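Long-range contacts in T9SS C-terminal target domain-containing protein (Bacteroides cellulosilyticus, PDB 5JVK), which probably hydrolyses O-glycosidic bonds as a family 39 glycoside hydrolase of a gut symbiont: residues A[201-205]-A[239-244]; A[252-258]-A[282-288]. One frame throughout, in Å; residues are numbered along the deposited sequence.

Both contacts belong to the eight-stranded parallel barrel of this glycoside hydrolase and follow one another in the chain, contact 1 closing before contact 2 opens. Contact 1 pairs helices 194-211 and 229-247 on the outside of the barrel; contact 2 pairs strands 252-255 and 284-287, its fifth and sixth. Helix 229-247 leads directly into strand 252-255, and the centres of the contacts lie about 15 Å apart. They touch through Tyr241, whose OH probably hydrogen-bonds Asp283 OD1 (2.7 Å) while its ring packs on Leu253, and through Leu204 against Leu253. The helical layer is thus fastened to the barrel wall by both apolar packing and a polar link.

Contact 1: residues A[201-205]-A[239-244]; sequences ANALA and VVYPTV
Ala201 presses its methyl against the other helix, touching Val239, Val240 and Thr243. CB lies 3.7 Å from Val240 CA and 3.6 Å from Thr243 OG1, and CG1 of Val239 reaches it as well. So small a side chain lets the backbones come close, with the two helix segments 8.6 Å apart at their axes and crossing at -35°. Thr243 shares this close-packed part. It turns its hydroxyl back on its own helix, OG1 donating to Val239 O at 2.5 Å from 33° off the carbonyl plane; the backbone bond from Thr243 N to that oxygen is weak, next to the kink at Pro242. Its CG2, anti to the backbone N, is left to face the other helix. Toward the barrel the side chains that meet are apolar. Leu204, with CG anti to its backbone N (chi1 177°), extends CD2 to 3.7 Å from Val240 CG1, the two side chains crossing at about a right angle. The same leucine meets CG2 of Val244 with both CG and CD2, and that methyl also lies near the backbone of Ala201 and Ala205.

The loose edge is formed by Asn202 and Val239, both partly exposed and burying little against the opposite helix; Asn202 touches it through OD1, 3.3 Å from Thr243 CG2. No hydrogen bond joins the segments.

Beneath the buried side lies the barrel: Leu204 rests on Trp218 and Leu220 of strand 217-220 and on Phe173 of strand 168-174, and Val240 also covers Leu220, so these adjacent helices of the alpha/beta barrel pack together over its third and fourth strands.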
loop_
_atom_site.group_PDB
_atom_site.type_symbol
_atom_site.label_atom_id
_atom_site.label_comp_id
_atom_site.label_asym_id
_atom_site.label_seq_id
_atom_site.Cartn_x
_atom_site.Cartn_y
_atom_site.Cartn_z
ATOM N N ALA A 201 -7.773 25.691 -10.861
ATOM C CA ALA A 201 -7.760 26.144 -9.465
ATOM C C ALA A 201 -9.150 26.218 -8.842
ATOM O O ALA A 201 -9.351 25.750 -7.719
ATOM C CB ALA A 201 -7.069 27.494 -9.358
ATOM N N ASN A 202 -10.100 26.802 -9.569
ATOM C CA ASN A 202 -11.481 26.917 -9.091
ATOM C C ASN A 202 -12.230 25.581 -9.107
ATOM O O ASN A 202 -13.151 25.387 -8.310
ATOM C CB ASN A 202 -12.256 27.966 -9.899
ATOM C CG ASN A 202 -11.717 29.376 -9.704
ATOM O OD1 ASN A 202 -11.316 29.757 -8.602
ATOM N ND2 ASN A 202 -11.720 30.167 -10.771
ATOM N N ALA A 203 -11.844 24.673 -10.006
ATOM C CA ALA A 203 -12.428 23.324 -10.054
ATOM C C ALA A 203 -12.029 22.483 -8.842
ATOM O O ALA A 203 -12.873 21.807 -8.248
ATOM C CB ALA A 203 -12.026 22.612 -11.337
ATOM N N LEU A 204 -10.744 22.521 -8.491
ATOM C CA LEU A 204 -10.243 21.841 -7.292
ATOM C C LEU A 204 -10.786 22.495 -6.024
ATOM O O LEU A 204 -11.181 21.796 -5.089
ATOM C CB LEU A 204 -8.707 21.834 -7.261
ATOM C CG LEU A 204 -8.012 21.212 -6.039
ATOM C CD1 LEU A 204 -8.479 19.783 -5.800
ATOM C CD2 LEU A 204 -6.502 21.259 -6.209
ATOM N N ALA A 205 -10.792 23.828 -6.000
ATOM C CA ALA A 205 -11.325 24.596 -4.867
ATOM C C ALA A 205 -12.786 24.258 -4.564
ATOM O O ALA A 205 -13.181 24.225 -3.398
ATOM C CB ALA A 205 -11.168 26.086 -5.115
ATOM N N VAL A 239 -1.312 29.649 -8.825
ATOM C CA VAL A 239 -2.737 29.993 -8.870
ATOM C C VAL A 239 -3.547 29.038 -7.983
ATOM O O VAL A 239 -4.384 29.487 -7.201
ATOM C CB VAL A 239 -3.288 29.972 -10.321
ATOM C CG1 VAL A 239 -4.772 30.331 -10.356
ATOM C CG2 VAL A 239 -2.488 30.917 -11.211
ATOM N N VAL A 240 -3.288 27.733 -8.103
ATOM C CA VAL A 240 -4.055 26.698 -7.380
ATOM C C VAL A 240 -3.906 26.777 -5.855
ATOM O O VAL A 240 -4.897 26.647 -5.137
ATOM C CB VAL A 240 -3.701 25.267 -7.881
ATOM C CG1 VAL A 240 -4.295 24.181 -6.984
ATOM C CG2 VAL A 240 -4.190 25.074 -9.308
ATOM N N TYR A 241 -2.682 26.980 -5.368
ATOM C CA TYR A 241 -2.416 26.941 -3.924
ATOM C C TYR A 241 -3.202 27.986 -3.114
ATOM O O TYR A 241 -3.891 27.610 -2.167
ATOM C CB TYR A 241 -0.911 27.019 -3.629
ATOM C CG TYR A 241 -0.566 26.888 -2.161
ATOM C CD1 TYR A 241 -0.526 25.635 -1.538
ATOM C CD2 TYR A 241 -0.274 28.014 -1.389
ATOM C CE1 TYR A 241 -0.205 25.511 -0.192
ATOM C CE2 TYR A 241 0.045 27.899 -0.041
ATOM C CZ TYR A 241 0.079 26.647 0.553
ATOM O OH TYR A 241 0.396 26.538 1.883
ATOM N N PRO A 242 -3.118 29.284 -3.480
ATOM C CA PRO A 242 -3.926 30.270 -2.741
ATOM C C PRO A 242 -5.442 30.109 -2.935
ATOM O O PRO A 242 -6.191 30.295 -1.979
ATOM C CB PRO A 242 -3.441 31.619 -3.293
ATOM C CG PRO A 242 -2.862 31.300 -4.626
ATOM C CD PRO A 242 -2.256 29.939 -4.483
ATOM N N THR A 243 -5.873 29.764 -4.150
ATOM C CA THR A 243 -7.294 29.513 -4.449
ATOM C C THR A 243 -7.893 28.408 -3.576
ATOM O O THR A 243 -9.013 28.543 -3.078
ATOM C CB THR A 243 -7.507 29.113 -5.928
ATOM O OG1 THR A 243 -6.827 30.034 -6.786
ATOM C CG2 THR A 243 -8.988 29.107 -6.293
ATOM N N VAL A 244 -7.142 27.323 -3.400
ATOM C CA VAL A 244 -7.608 26.159 -2.644
ATOM C C VAL A 244 -7.482 26.361 -1.126
ATOM O O VAL A 244 -8.399 26.012 -0.384
ATOM C CB VAL A 244 -6.868 24.875 -3.090
ATOM C CG1 VAL A 244 -7.221 23.702 -2.192
ATOM C CG2 VAL A 244 -7.207 24.535 -4.537
#

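Contact 2: residues A[252-258]-A[282-288]; sequences TLISGGG and QDGYSIH
Asp283 turns its carboxylate back beside Leu253, with CG beside its own backbone N (chi1 -55°), and OD2 takes the Leu253 N-H on its anti side in a nearly straight bond (2.8 Å, 171°). Lys245 forms a salt bridge with the same oxygen and Tyr241 OH holds OD1, while Asp283 CB packs against Thr252 CG2 at 3.6 Å. Leu253 O accepts from both Asp283 N and Gly284 N, starting a parallel pairing that continues from Ser255 N to Gly284 O and from Ser286 N to Ser255 O. Ile254 sends CG2 to the opposite face from Ser255, against Ser286 CB. Ser286 OG, hydrogen-bonded to Glu219, points at the glycine turn and lies 2.9 Å from Gly257 N.

The His288 ring lies with one face against this turn: Gly258 CA makes a CH-pi contact 3.8 Å from the ring centroid, and Gly257 O sits above the same face. Glu223 at ND1 and Thr339 at NE2 fix the ring's rotation. With an alanine in place of His288, Glu223 and Thr339 would probably lose their shared partner and Gly258 the ring face that covers it. Such side-by-side parallel strands, joined through helix 270-275, form a beta-alpha-beta unit of the (beta/alpha)8 barrel of family 39 glycoside hydrolases.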
loop_
_atom_site.group_PDB
_atom_site.type_symbol
_atom_site.label_atom_id
_atom_site.label_comp_id
_atom_site.label_asym_id
_atom_site.label_seq_id
_atom_site.Cartn_x
_atom_site.Cartn_y
_atom_site.Cartn_z
ATOM N N THR A 252 -3.595 19.584 3.296
ATOM C CA THR A 252 -2.218 19.524 2.826
ATOM C C THR A 252 -2.271 19.444 1.300
ATOM O O THR A 252 -2.669 18.416 0.740
ATOM C CB THR A 252 -1.485 18.305 3.411
ATOM O OG1 THR A 252 -1.633 18.306 4.834
ATOM C CG2 THR A 252 -0.001 18.337 3.070
ATOM N N LEU A 253 -1.919 20.547 0.639
ATOM C CA LEU A 253 -1.823 20.590 -0.819
ATOM C C LEU A 253 -0.487 19.987 -1.242
ATOM O O LEU A 253 0.572 20.497 -0.865
ATOM C CB LEU A 253 -1.959 22.029 -1.330
ATOM C CG LEU A 253 -2.188 22.279 -2.833
ATOM C CD1 LEU A 253 -0.928 22.063 -3.669
ATOM C CD2 LEU A 253 -3.343 21.438 -3.372
ATOM N N ILE A 254 -0.553 18.912 -2.031
ATOM C CA ILE A 254 0.619 18.112 -2.395
ATOM C C ILE A 254 0.945 18.276 -3.884
ATOM O O ILE A 254 0.127 17.946 -4.742
ATOM C CB ILE A 254 0.395 16.619 -2.056
ATOM C CG1 ILE A 254 0.121 16.451 -0.552
ATOM C CG2 ILE A 254 1.601 15.778 -2.478
ATOM C CD1 ILE A 254 -0.494 15.119 -0.176
ATOM N N SER A 255 2.147 18.776 -4.177
ATOM C CA SER A 255 2.611 18.987 -5.554
ATOM C C SER A 255 3.476 17.829 -6.056
ATOM O O SER A 255 3.706 16.861 -5.331
ATOM C CB SER A 255 3.419 20.273 -5.623
ATOM O OG SER A 255 4.624 20.132 -4.887
ATOM N N GLY A 256 3.954 17.937 -7.296
ATOM C CA GLY A 256 4.854 16.950 -7.885
ATOM C C GLY A 256 4.106 15.862 -8.622
ATOM O O GLY A 256 4.290 15.684 -9.829
ATOM N N GLY A 257 3.273 15.125 -7.890
ATOM C CA GLY A 257 2.508 14.024 -8.457
ATOM C C GLY A 257 3.360 12.836 -8.845
ATOM O O GLY A 257 2.964 12.048 -9.707
ATOM N N GLY A 258 4.525 12.701 -8.211
ATOM C CA GLY A 258 5.509 11.704 -8.602
ATOM C C GLY A 258 6.123 11.930 -9.970
ATOM O O GLY A 258 6.408 10.967 -10.674
ATOM N N GLN A 282 3.445 25.138 -1.819
ATOM C CA GLN A 282 2.977 23.808 -1.415
ATOM C C GLN A 282 3.038 23.631 0.100
ATOM O O GLN A 282 3.756 24.353 0.800
ATOM C CB GLN A 282 3.827 22.693 -2.034
ATOM C CG GLN A 282 4.305 22.925 -3.455
ATOM C CD GLN A 282 5.786 23.215 -3.563
ATOM O OE1 GLN A 282 6.343 24.009 -2.803
ATOM N NE2 GLN A 282 6.434 22.570 -4.521
ATOM N N ASP A 283 2.271 22.657 0.581
ATOM C CA ASP A 283 2.429 22.106 1.927
ATOM C C ASP A 283 3.322 20.856 1.899
ATOM O O ASP A 283 3.950 20.511 2.901
ATOM C CB ASP A 283 1.061 21.769 2.519
ATOM C CG ASP A 283 0.116 22.959 2.520
ATOM O OD1 ASP A 283 0.553 24.074 2.865
ATOM O OD2 ASP A 283 -1.068 22.777 2.168
ATOM N N GLY A 284 3.362 20.174 0.757
ATOM C CA GLY A 284 4.259 19.042 0.557
ATOM C C GLY A 284 4.344 18.651 -0.905
ATOM O O GLY A 284 3.667 19.246 -1.748
ATOM N N TYR A 285 5.193 17.670 -1.205
ATOM C CA TYR A 285 5.289 17.103 -2.553
ATOM C C TYR A 285 5.283 15.585 -2.493
ATOM O O TYR A 285 5.461 15.002 -1.424
ATOM C CB TYR A 285 6.534 17.616 -3.296
ATOM C CG TYR A 285 7.869 17.119 -2.765
ATOM C CD1 TYR A 285 8.517 16.024 -3.348
ATOM C CD2 TYR A 285 8.493 17.757 -1.696
ATOM C CE1 TYR A 285 9.742 15.574 -2.868
ATOM C CE2 TYR A 285 9.716 17.315 -1.213
ATOM C CZ TYR A 285 10.335 16.224 -1.798
ATOM O OH TYR A 285 11.547 15.798 -1.306
ATOM N N SER A 286 5.072 14.956 -3.645
ATOM C CA SER A 286 5.007 13.501 -3.736
ATOM C C SER A 286 6.033 12.915 -4.702
ATOM O O SER A 286 6.430 13.567 -5.673
ATOM C CB SER A 286 3.602 13.051 -4.141
ATOM O OG SER A 286 3.246 13.556 -5.413
ATOM N N ILE A 287 6.441 11.677 -4.416
ATOM C CA ILE A 287 7.341 10.902 -5.276
ATOM C C ILE A 287 6.753 9.519 -5.567
ATOM O O ILE A 287 5.982 8.984 -4.768
ATOM C CB ILE A 287 8.749 10.745 -4.658
ATOM C CG1 ILE A 287 8.686 10.149 -3.246
ATOM C CG2 ILE A 287 9.460 12.091 -4.629
ATOM C CD1 ILE A 287 9.977 9.493 -2.820
ATOM N N HIS A 288 7.133 8.952 -6.710
ATOM C CA HIS A 288 6.752 7.597 -7.111
ATOM C C HIS A 288 8.028 6.761 -7.290
ATOM O O HIS A 288 8.369 6.388 -8.414
ATOM C CB HIS A 288 5.958 7.635 -8.428
ATOM C CG HIS A 288 4.557 8.151 -8.292
ATOM N ND1 HIS A 288 3.647 8.076 -9.322
ATOM C CD2 HIS A 288 3.901 8.726 -7.256
ATOM C CE1 HIS A 288 2.499 8.600 -8.935
ATOM N NE2 HIS A 288 2.625 8.998 -7.683
#